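Local coordinates for protein superoxide dismutase [Mn/Fe] (Aeropyrum pernix, PDB 3AK2) that catalyses the dismutation of superoxide to dioxygen and hydrogen peroxide, working as a cambialistic enzyme with either manganese or iron at its active site, at residues 14-19 / 30-35; 37-42 / 77-82; 20-25 / 186-191. All blocks are in the same frame, centred on the assembly; numbering follows the deposited sequence.

Interaction 1: residues 14-19 / 30-35. With MN (manganese (II) ion), chain E; EDO (1,2-ethanediol), chain I.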
loop_
_atom_site.group_PDB
_atom_site.type_symbol
_atom_site.label_atom_id
_atom_site.label_comp_id
_atom_site.label_asym_id
_atom_site.label_seq_id
_atom_site.Cartn_x
_atom_site.Cartn_y
_atom_site.Cartn_z
ATOM N N TYR A 14 20.662 -11.486 24.161
ATOM C CA TYR A 14 22.093 -11.185 24.284
ATOM C C TYR A 14 22.211 -9.696 24.582
ATOM O O TYR A 14 21.226 -8.957 24.465
ATOM C CB TYR A 14 22.830 -11.529 22.978
ATOM C CG TYR A 14 21.984 -11.248 21.755
ATOM C CD1 TYR A 14 21.747 -9.937 21.334
ATOM C CD2 TYR A 14 21.385 -12.284 21.045
ATOM C CE1 TYR A 14 20.944 -9.667 20.232
ATOM C CE2 TYR A 14 20.582 -12.025 19.937
ATOM C CZ TYR A 14 20.366 -10.716 19.541
ATOM O OH TYR A 14 19.566 -10.446 18.454
ATOM N N ASN A 15 23.403 -9.252 24.972
ATOM C CA ASN A 15 23.646 -7.837 25.235
ATOM C C ASN A 15 23.661 -7.005 23.951
ATOM O O ASN A 15 23.804 -7.549 22.853
ATOM C CB ASN A 15 24.954 -7.654 26.018
ATOM C CG ASN A 15 24.818 -8.004 27.501
ATOM O OD1 ASN A 15 25.824 -8.100 28.214
ATOM N ND2 ASN A 15 23.592 -8.184 27.971
ATOM N N TYR A 16 23.518 -5.687 24.093
ATOM C CA TYR A 16 23.445 -4.793 22.935
ATOM C C TYR A 16 24.680 -4.833 22.030
ATOM O O TYR A 16 24.567 -4.631 20.822
ATOM C CB TYR A 16 23.138 -3.353 23.362
ATOM C CG TYR A 16 21.739 -3.149 23.912
ATOM C CD1 TYR A 16 20.614 -3.514 23.170
ATOM C CD2 TYR A 16 21.539 -2.578 25.168
ATOM C CE1 TYR A 16 19.326 -3.324 23.673
ATOM C CE2 TYR A 16 20.253 -2.381 25.676
ATOM C CZ TYR A 16 19.154 -2.755 24.920
ATOM O OH TYR A 16 17.884 -2.571 25.417
ATOM N N ASN A 17 25.855 -5.086 22.607
ATOM C CA ASN A 17 27.092 -5.143 21.817
ATOM C C ASN A 17 27.464 -6.550 21.335
ATOM O O ASN A 17 28.532 -6.750 20.753
ATOM C CB ASN A 17 28.261 -4.498 22.581
ATOM C CG ASN A 17 28.719 -5.319 23.779
ATOM O OD1 ASN A 17 28.126 -6.342 24.128
ATOM N ND2 ASN A 17 29.792 -4.865 24.416
ATOM N N ALA A 18 26.575 -7.513 21.558
ATOM C CA ALA A 18 26.902 -8.920 21.317
ATOM C C ALA A 18 26.958 -9.327 19.846
ATOM O O ALA A 18 27.475 -10.396 19.525
ATOM C CB ALA A 18 25.950 -9.823 22.077
ATOM N N LEU A 19 26.434 -8.483 18.959
ATOM C CA LEU A 19 26.432 -8.797 17.527
ATOM C C LEU A 19 27.525 -8.074 16.745
ATOM O O LEU A 19 27.578 -8.140 15.513
ATOM C CB LEU A 19 25.052 -8.540 16.909
ATOM C CG LEU A 19 23.870 -9.306 17.516
ATOM C CD1 LEU A 19 22.636 -9.120 16.649
ATOM C CD2 LEU A 19 24.154 -10.794 17.714
ATOM N N LEU A 30 19.155 1.413 20.230
ATOM C CA LEU A 30 18.067 2.239 19.707
ATOM C C LEU A 30 16.962 1.376 19.116
ATOM O O LEU A 30 15.781 1.658 19.291
ATOM C CB LEU A 30 18.578 3.200 18.634
ATOM C CG LEU A 30 19.514 4.325 19.073
ATOM C CD1 LEU A 30 20.171 4.945 17.855
ATOM C CD2 LEU A 30 18.758 5.383 19.864
ATOM N N HIS A 31 17.356 0.325 18.413
ATOM C CA HIS A 31 16.409 -0.514 17.697
ATOM C C HIS A 31 15.433 -1.171 18.668
ATOM O O HIS A 31 14.226 -1.238 18.418
ATOM C CB HIS A 31 17.167 -1.577 16.917
ATOM C CG HIS A 31 16.392 -2.158 15.780
ATOM N ND1 HIS A 31 16.944 -3.050 14.886
ATOM C CD2 HIS A 31 15.113 -1.965 15.380
ATOM C CE1 HIS A 31 16.032 -3.393 13.993
ATOM N NE2 HIS A 31 14.915 -2.741 14.266
ATOM N N HIS A 32 15.977 -1.635 19.785
ATOM C CA HIS A 32 15.210 -2.326 20.800
ATOM C C HIS A 32 14.431 -1.342 21.667
ATOM O O HIS A 32 13.209 -1.458 21.808
ATOM C CB HIS A 32 16.170 -3.155 21.654
ATOM C CG HIS A 32 15.505 -3.962 22.720
ATOM N ND1 HIS A 32 15.822 -3.831 24.055
ATOM C CD2 HIS A 32 14.551 -4.921 22.651
ATOM C CE1 HIS A 32 15.090 -4.673 24.762
ATOM N NE2 HIS A 32 14.312 -5.346 23.935
ATOM N N GLN A 33 15.145 -0.370 22.234
ATOM C CA GLN A 33 14.578 0.546 23.226
ATOM C C GLN A 33 13.654 1.599 22.642
ATOM O O GLN A 33 12.724 2.049 23.315
ATOM C CB GLN A 33 15.685 1.236 24.032
ATOM C CG GLN A 33 16.528 0.275 24.856
ATOM C CD GLN A 33 17.506 0.969 25.791
ATOM O OE1 GLN A 33 18.045 0.343 26.706
ATOM N NE2 GLN A 33 17.747 2.254 25.563
ATOM N N LYS A 34 13.916 2.009 21.405
ATOM C CA LYS A 34 13.107 3.046 20.781
ATOM C C LYS A 34 12.101 2.449 19.807
ATOM O O LYS A 34 10.894 2.566 20.010
ATOM C CB LYS A 34 13.990 4.110 20.113
ATOM C CG LYS A 34 14.965 4.813 21.066
ATOM C CD LYS A 34 14.226 5.632 22.124
ATOM C CE LYS A 34 15.169 6.531 22.914
ATOM N NZ LYS A 34 15.930 5.774 23.940
ATOM N N HIS A 35 12.591 1.772 18.777
ATOM C CA HIS A 35 11.703 1.296 17.718
ATOM C C HIS A 35 10.789 0.152 18.153
ATOM O O HIS A 35 9.568 0.269 18.064
ATOM C CB HIS A 35 12.492 0.952 16.456
ATOM C CG HIS A 35 13.229 2.122 15.890
ATOM N ND1 HIS A 35 12.594 3.128 15.195
ATOM C CD2 HIS A 35 14.535 2.472 15.950
ATOM C CE1 HIS A 35 13.482 4.038 14.834
ATOM N NE2 HIS A 35 14.666 3.665 15.283
HETATM MN MN MN E . 13.203 -2.499 12.919
HETATM C C1 EDO I . 11.040 5.438 17.960
HETATM O O1 EDO I . 11.126 6.781 18.452
HETATM C C2 EDO I . 9.902 5.353 16.946
HETATM O O2 EDO I . 10.119 4.234 16.077
HETATM O O HOH W 1 11.708 -2.459 11.417
#

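Interaction 2: residues 37-42 / 77-82. With MN (manganese (II) ion), chain E.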
loop_
_atom_site.group_PDB
_atom_site.type_symbol
_atom_site.label_atom_id
_atom_site.label_comp_id
_atom_site.label_asym_id
_atom_site.label_seq_id
_atom_site.Cartn_x
_atom_site.Cartn_y
_atom_site.Cartn_z
ATOM N N ASN A 37 10.040 -0.901 21.122
ATOM C CA ASN A 37 9.186 -0.397 22.202
ATOM C C ASN A 37 7.994 0.404 21.683
ATOM O O ASN A 37 6.874 0.270 22.181
ATOM C CB ASN A 37 9.993 0.454 23.185
ATOM C CG ASN A 37 9.304 0.605 24.529
ATOM O OD1 ASN A 37 8.744 -0.351 25.066
ATOM N ND2 ASN A 37 9.345 1.811 25.082
ATOM N N THR A 38 8.239 1.229 20.670
ATOM C CA THR A 38 7.189 2.050 20.078
ATOM C C THR A 38 6.078 1.193 19.467
ATOM O O THR A 38 4.899 1.521 19.597
ATOM C CB THR A 38 7.782 3.044 19.057
ATOM O OG1 THR A 38 8.569 4.015 19.757
ATOM C CG2 THR A 38 6.696 3.767 18.272
ATOM N N TYR A 39 6.447 0.091 18.817
ATOM C CA TYR A 39 5.429 -0.785 18.229
ATOM C C TYR A 39 4.600 -1.480 19.302
ATOM O O TYR A 39 3.378 -1.598 19.177
ATOM C CB TYR A 39 6.041 -1.800 17.260
ATOM C CG TYR A 39 6.977 -1.181 16.250
ATOM C CD1 TYR A 39 6.603 -0.058 15.511
ATOM C CD2 TYR A 39 8.240 -1.722 16.032
ATOM C CE1 TYR A 39 7.475 0.515 14.591
ATOM C CE2 TYR A 39 9.112 -1.161 15.123
ATOM C CZ TYR A 39 8.730 -0.049 14.407
ATOM O OH TYR A 39 9.612 0.487 13.496
ATOM N N VAL A 40 5.254 -1.917 20.373
ATOM C CA VAL A 40 4.536 -2.504 21.498
ATOM C C VAL A 40 3.506 -1.508 22.036
ATOM O O VAL A 40 2.327 -1.836 22.178
ATOM C CB VAL A 40 5.500 -2.943 22.624
ATOM C CG1 VAL A 40 4.726 -3.435 23.847
ATOM C CG2 VAL A 40 6.449 -4.023 22.117
ATOM N N LYS A 41 3.952 -0.285 22.314
ATOM C CA LYS A 41 3.055 0.758 22.811
ATOM C C LYS A 41 1.922 1.053 21.826
ATOM O O LYS A 41 0.775 1.221 22.233
ATOM C CB LYS A 41 3.825 2.047 23.098
ATOM C CG LYS A 41 4.871 1.940 24.200
ATOM C CD LYS A 41 5.617 3.265 24.398
ATOM C CE LYS A 41 6.354 3.752 23.151
ATOM N NZ LYS A 41 7.781 3.327 23.107
ATOM N N GLY A 42 2.251 1.120 20.537
ATOM C CA GLY A 42 1.259 1.405 19.507
ATOM C C GLY A 42 0.193 0.333 19.395
ATOM O O GLY A 42 -0.980 0.639 19.171
ATOM N N ILE A 77 5.502 -8.339 16.406
ATOM C CA ILE A 77 5.813 -9.744 16.154
ATOM C C ILE A 77 7.054 -9.932 15.274
ATOM O O ILE A 77 7.854 -10.831 15.522
ATOM C CB ILE A 77 4.595 -10.533 15.638
ATOM C CG1 ILE A 77 4.849 -12.034 15.820
ATOM C CG2 ILE A 77 4.227 -10.138 14.198
ATOM C CD1 ILE A 77 3.644 -12.894 15.566
ATOM N N MET A 78 7.235 -9.073 14.273
ATOM C CA MET A 78 8.399 -9.191 13.396
ATOM C C MET A 78 9.703 -8.984 14.163
ATOM O O MET A 78 10.654 -9.740 13.973
ATOM C CB MET A 78 8.311 -8.249 12.188
ATOM C CG MET A 78 7.132 -8.518 11.248
ATOM S SD MET A 78 7.195 -10.117 10.406
ATOM C CE MET A 78 8.485 -9.807 9.187
ATOM N N HIS A 79 9.751 -7.986 15.046
ATOM C CA HIS A 79 10.960 -7.785 15.861
ATOM C C HIS A 79 11.153 -8.902 16.882
ATOM O O HIS A 79 12.282 -9.292 17.172
ATOM C CB HIS A 79 10.965 -6.409 16.535
ATOM C CG HIS A 79 11.177 -5.277 15.580
ATOM N ND1 HIS A 79 10.154 -4.748 14.822
ATOM C CD2 HIS A 79 12.293 -4.587 15.240
ATOM C CE1 HIS A 79 10.630 -3.780 14.059
ATOM N NE2 HIS A 79 11.925 -3.661 14.293
ATOM N N THR A 80 10.050 -9.422 17.411
ATOM C CA THR A 80 10.088 -10.540 18.353
ATOM C C THR A 80 10.745 -11.777 17.733
ATOM O O THR A 80 11.449 -12.513 18.424
ATOM C CB THR A 80 8.667 -10.852 18.872
ATOM O OG1 THR A 80 8.204 -9.749 19.659
ATOM C CG2 THR A 80 8.629 -12.127 19.718
ATOM N N ILE A 81 10.532 -11.989 16.437
ATOM C CA ILE A 81 11.191 -13.079 15.717
ATOM C C ILE A 81 12.636 -12.694 15.357
ATOM O O ILE A 81 13.555 -13.511 15.479
ATOM C CB ILE A 81 10.391 -13.474 14.453
ATOM C CG1 ILE A 81 8.981 -13.937 14.844
ATOM C CG2 ILE A 81 11.130 -14.550 13.655
ATOM C CD1 ILE A 81 8.028 -14.094 13.672
ATOM N N PHE A 82 12.829 -11.441 14.946
ATOM C CA PHE A 82 14.131 -10.924 14.511
ATOM C C PHE A 82 15.256 -11.125 15.536
ATOM O O PHE A 82 16.344 -11.585 15.177
ATOM C CB PHE A 82 13.983 -9.442 14.140
ATOM C CG PHE A 82 15.228 -8.803 13.573
ATOM C CD1 PHE A 82 15.846 -9.313 12.438
ATOM C CD2 PHE A 82 15.752 -7.651 14.160
ATOM C CE1 PHE A 82 16.991 -8.700 11.912
ATOM C CE2 PHE A 82 16.884 -7.026 13.638
ATOM C CZ PHE A 82 17.507 -7.554 12.516
HETATM MN MN MN E . 13.203 -2.499 12.919
HETATM O O HOH W 1 11.708 -2.459 11.417
#

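Interaction 3: residues 20-25 / 186-191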
loop_
_atom_site.group_PDB
_atom_site.type_symbol
_atom_site.label_atom_id
_atom_site.label_comp_id
_atom_site.label_asym_id
_atom_site.label_seq_id
_atom_site.Cartn_x
_atom_site.Cartn_y
_atom_site.Cartn_z
ATOM N N GLU A 20 28.402 -7.388 17.474
ATOM C CA GLU A 20 29.561 -6.743 16.871
ATOM C C GLU A 20 30.528 -7.798 16.335
ATOM O O GLU A 20 30.613 -8.895 16.890
ATOM C CB GLU A 20 30.240 -5.811 17.876
ATOM C CG GLU A 20 29.320 -4.676 18.312
ATOM C CD GLU A 20 30.032 -3.518 18.972
ATOM O OE1 GLU A 20 31.138 -3.715 19.525
ATOM O OE2 GLU A 20 29.469 -2.399 18.938
ATOM N N PRO A 21 31.250 -7.479 15.247
ATOM C CA PRO A 21 31.279 -6.195 14.544
ATOM C C PRO A 21 30.173 -6.003 13.497
ATOM O O PRO A 21 30.113 -4.955 12.863
ATOM C CB PRO A 21 32.640 -6.232 13.849
ATOM C CG PRO A 21 32.832 -7.666 13.525
ATOM C CD PRO A 21 32.173 -8.453 14.634
ATOM N N TYR A 22 29.312 -7.003 13.332
ATOM C CA TYR A 22 28.347 -7.027 12.227
ATOM C C TYR A 22 27.191 -6.043 12.373
ATOM O O TYR A 22 26.770 -5.434 11.391
ATOM C CB TYR A 22 27.864 -8.457 11.988
ATOM C CG TYR A 22 29.037 -9.380 11.764
ATOM C CD1 TYR A 22 29.429 -10.298 12.739
ATOM C CD2 TYR A 22 29.796 -9.287 10.600
ATOM C CE1 TYR A 22 30.538 -11.127 12.536
ATOM C CE2 TYR A 22 30.898 -10.101 10.390
ATOM C CZ TYR A 22 31.260 -11.018 11.356
ATOM O OH TYR A 22 32.357 -11.823 11.129
ATOM N N ILE A 23 26.692 -5.885 13.596
ATOM C CA ILE A 23 25.715 -4.843 13.898
ATOM C C ILE A 23 26.155 -4.152 15.183
ATOM O O ILE A 23 26.266 -4.794 16.226
ATOM C CB ILE A 23 24.271 -5.394 14.037
ATOM C CG1 ILE A 23 23.900 -6.265 12.831
ATOM C CG2 ILE A 23 23.287 -4.241 14.183
ATOM C CD1 ILE A 23 22.583 -7.018 12.976
ATOM N N ILE A 24 26.406 -2.847 15.100
ATOM C CA ILE A 24 26.979 -2.102 16.229
ATOM C C ILE A 24 26.016 -1.924 17.403
ATOM O O ILE A 24 24.785 -1.937 17.236
ATOM C CB ILE A 24 27.559 -0.716 15.811
ATOM C CG1 ILE A 24 26.494 0.150 15.127
ATOM C CG2 ILE A 24 28.809 -0.887 14.941
ATOM C CD1 ILE A 24 26.897 1.611 14.951
ATOM N N GLU A 25 26.597 -1.748 18.587
ATOM C CA GLU A 25 25.847 -1.598 19.829
ATOM C C GLU A 25 24.799 -0.489 19.773
ATOM O O GLU A 25 23.680 -0.681 20.252
ATOM C CB GLU A 25 26.808 -1.355 21.000
ATOM C CG GLU A 25 26.136 -1.224 22.363
ATOM C CD GLU A 25 27.124 -0.967 23.488
ATOM O OE1 GLU A 25 28.034 -0.131 23.307
ATOM O OE2 GLU A 25 26.979 -1.594 24.559
ATOM N N TRP A 186 24.961 -9.560 7.771
ATOM C CA TRP A 186 23.943 -10.136 8.651
ATOM C C TRP A 186 23.999 -11.666 8.715
ATOM O O TRP A 186 23.715 -12.257 9.757
ATOM C CB TRP A 186 22.558 -9.642 8.220
ATOM C CG TRP A 186 21.384 -10.329 8.857
ATOM C CD1 TRP A 186 20.808 -10.029 10.059
ATOM C CD2 TRP A 186 20.626 -11.408 8.302
ATOM N NE1 TRP A 186 19.739 -10.864 10.289
ATOM C CE2 TRP A 186 19.605 -11.720 9.227
ATOM C CE3 TRP A 186 20.711 -12.142 7.112
ATOM C CZ2 TRP A 186 18.674 -12.738 8.997
ATOM C CZ3 TRP A 186 19.786 -13.151 6.884
ATOM C CH2 TRP A 186 18.778 -13.437 7.823
ATOM N N TRP A 187 24.395 -12.305 7.615
ATOM C CA TRP A 187 24.524 -13.763 7.592
ATOM C C TRP A 187 25.444 -14.300 8.688
ATOM O O TRP A 187 25.257 -15.417 9.163
ATOM C CB TRP A 187 25.003 -14.245 6.224
ATOM C CG TRP A 187 23.984 -14.027 5.161
ATOM C CD1 TRP A 187 23.971 -13.030 4.230
ATOM C CD2 TRP A 187 22.804 -14.804 4.936
ATOM N NE1 TRP A 187 22.857 -13.142 3.431
ATOM C CE2 TRP A 187 22.127 -14.225 3.840
ATOM C CE3 TRP A 187 22.256 -15.938 5.551
ATOM C CZ2 TRP A 187 20.924 -14.742 3.347
ATOM C CZ3 TRP A 187 21.061 -16.452 5.058
ATOM C CH2 TRP A 187 20.412 -15.854 3.963
ATOM N N ASN A 188 26.414 -13.487 9.099
ATOM C CA ASN A 188 27.379 -13.894 10.120
ATOM C C ASN A 188 26.818 -13.974 11.535
ATOM O O ASN A 188 27.487 -14.477 12.443
ATOM C CB ASN A 188 28.597 -12.976 10.078
ATOM C CG ASN A 188 29.337 -13.067 8.769
ATOM O OD1 ASN A 188 29.884 -14.115 8.426
ATOM N ND2 ASN A 188 29.351 -11.972 8.020
ATOM N N VAL A 189 25.589 -13.488 11.723
ATOM C CA VAL A 189 24.931 -13.562 13.030
ATOM C C VAL A 189 23.606 -14.345 13.028
ATOM O O VAL A 189 22.904 -14.376 14.036
ATOM C CB VAL A 189 24.727 -12.154 13.681
ATOM C CG1 VAL A 189 26.068 -11.465 13.934
ATOM C CG2 VAL A 189 23.806 -11.271 12.832
ATOM N N VAL A 190 23.276 -14.991 11.911
ATOM C CA VAL A 190 22.045 -15.786 11.842
ATOM C C VAL A 190 22.111 -16.970 12.804
ATOM O O VAL A 190 23.075 -17.740 12.794
ATOM C CB VAL A 190 21.738 -16.284 10.410
ATOM C CG1 VAL A 190 20.567 -17.266 10.414
ATOM C CG2 VAL A 190 21.440 -15.111 9.498
ATOM N N ASN A 191 21.086 -17.093 13.639
ATOM C CA ASN A 191 20.980 -18.170 14.609
ATOM C C ASN A 191 20.218 -19.349 14.009
ATOM O O ASN A 191 18.998 -19.463 14.162
ATOM C CB ASN A 191 20.281 -17.649 15.868
ATOM C CG ASN A 191 20.230 -18.668 16.986
ATOM O OD1 ASN A 191 20.764 -19.775 16.875
ATOM N ND2 ASN A 191 19.586 -18.294 18.084
#

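Interaction 1: residues 14-19 / 30-35
Y16 and H32 meet where the N-terminal loop folds back on the first long helix of the alpha-hairpin domain, a hallmark of iron/manganese superoxide dismutases. Y16 has the most surface buried here, followed by H32 and Q33. Y16 sits in a type I turn, N15 to A18, and its phenol reaches across to the helix. The hydroxyl Y16 OH lies 2.8 Å from H32 ND1 in a hydrogen bond that either atom could donate. It comes in at the edge of the imidazole, in the ring plane. The two rings meet rim to rim, with their planes at 52°, so neither covers the other. H32 carries CG anti to its backbone N (chi1 -178°), which turns the ring toward the loop. H32 NE2 is hydrogen-bonded to P10 O, so both ring nitrogens are held. The next residue of the same helix, H31, binds manganese through NE2 at 2.2 Å. The contact therefore lies one residue along the helix from a metal ligand. H32 lies near CE1 of the phenol, whereas the Q33 amide comes near CE2, its plane nearly perpendicular to the ring. K29 NZ hydrogen-bonds to Q33 OE1. Q33 CG itself lies 3.2 Å from Y16 OH.

Interaction 2: residues 37-42 / 77-82
H79 has both ring nitrogens engaged: NE2 binds manganese at 2.2 Å, and ND1 is hydrogen-bonded to G75 O. This fixes the imidazole at the heart of the alpha-hairpin, where helices 25-54 and 62-82 face each other and each supplies a metal ligand. H31, D165 and H169 complete the protein ligands, and a water sits 2.1 Å from the metal. Across the hairpin, Y39 brings the CD2 and CE2 atoms of its phenol ring to H79. The ring carbon Y39 CE2 comes to 3.2 Å from H79 CE1, the carbon between the two gripped nitrogens. Y39 CD2 lies 3.7 Å from the same carbon. The ring planes are inclined at 33° and the centroids are 5.1 Å apart. Y39 keeps CG beside its backbone N (chi1 -49°), which lays the phenol beside H79. Both residues are buried, and other rings hem them in: H150 meets Y39 edge-to-face, and W130 does the same to H79. An alanine in place of Y39 would remove the phenol, and the H79 ring would probably lose the packing beside CE1, with a gap opened there. No hydrogen bond links the two rings; H79 ND1 lies 3.7 Å from Y39 CE2.

Interaction 3: residues 20-25 / 186-191
Y22 lies against N188 and V189, joining the loop before the alpha-hairpin's first helix to the loop between helices 179-186 and 192-205 of the C-terminal domain. This is an interdomain contact of the two-domain iron/manganese superoxide dismutase fold. The tight part is the Y22 ring. N188 CB sits over the centre of one face, 3.5 Å from the centroid and only 10° off the ring normal, a clear CH-pi contact. P21 CD covers the opposite face, nearer the rim, so the phenol is sandwiched. The N188 amide continues over the ring with its plane tilted 27° from it, and ND2 comes to 3.4 Å from Y22 CE2. That amide nitrogen is hydrogen-bonded to N185 O, which helps to set the rotation of the group. Y22 CG lies anti to the carbonyl carbon (chi1 -55°), directing the ring at the second loop. Y22 and N188 are both partly exposed, so this closely packed pair forms the outer, solvent margin of the contact. On the inner side the packing is looser. I23 and V189 are both buried. V189 CG1 touches Y22 CD1 at 3.8 Å, while I23 CD1 and V189 CG2 are 4.4 Å apart.

From the N terminus, loop 14-19 leads into 20-25 and then helix 25-54. Interaction 1 closes a short loop by bringing 14-19 back onto that helix at 30-35. Interaction 2 opens further along the same helix, after interaction 1 has closed, and ties it to helix 62-82 within the alpha-hairpin. Both touch the manganese, through H31 and H79. Interaction 3 spans far more chain. It joins 20-25 to 186-191 in the C-terminal domain and encloses interaction 2. It crosses interaction 1, because 20-25 lies between 14-19 and 30-35 while 186-191 lies beyond both. Y16 packs on E25 between interactions 1 and 3, and F82 meets W186 between interactions 2 and 3.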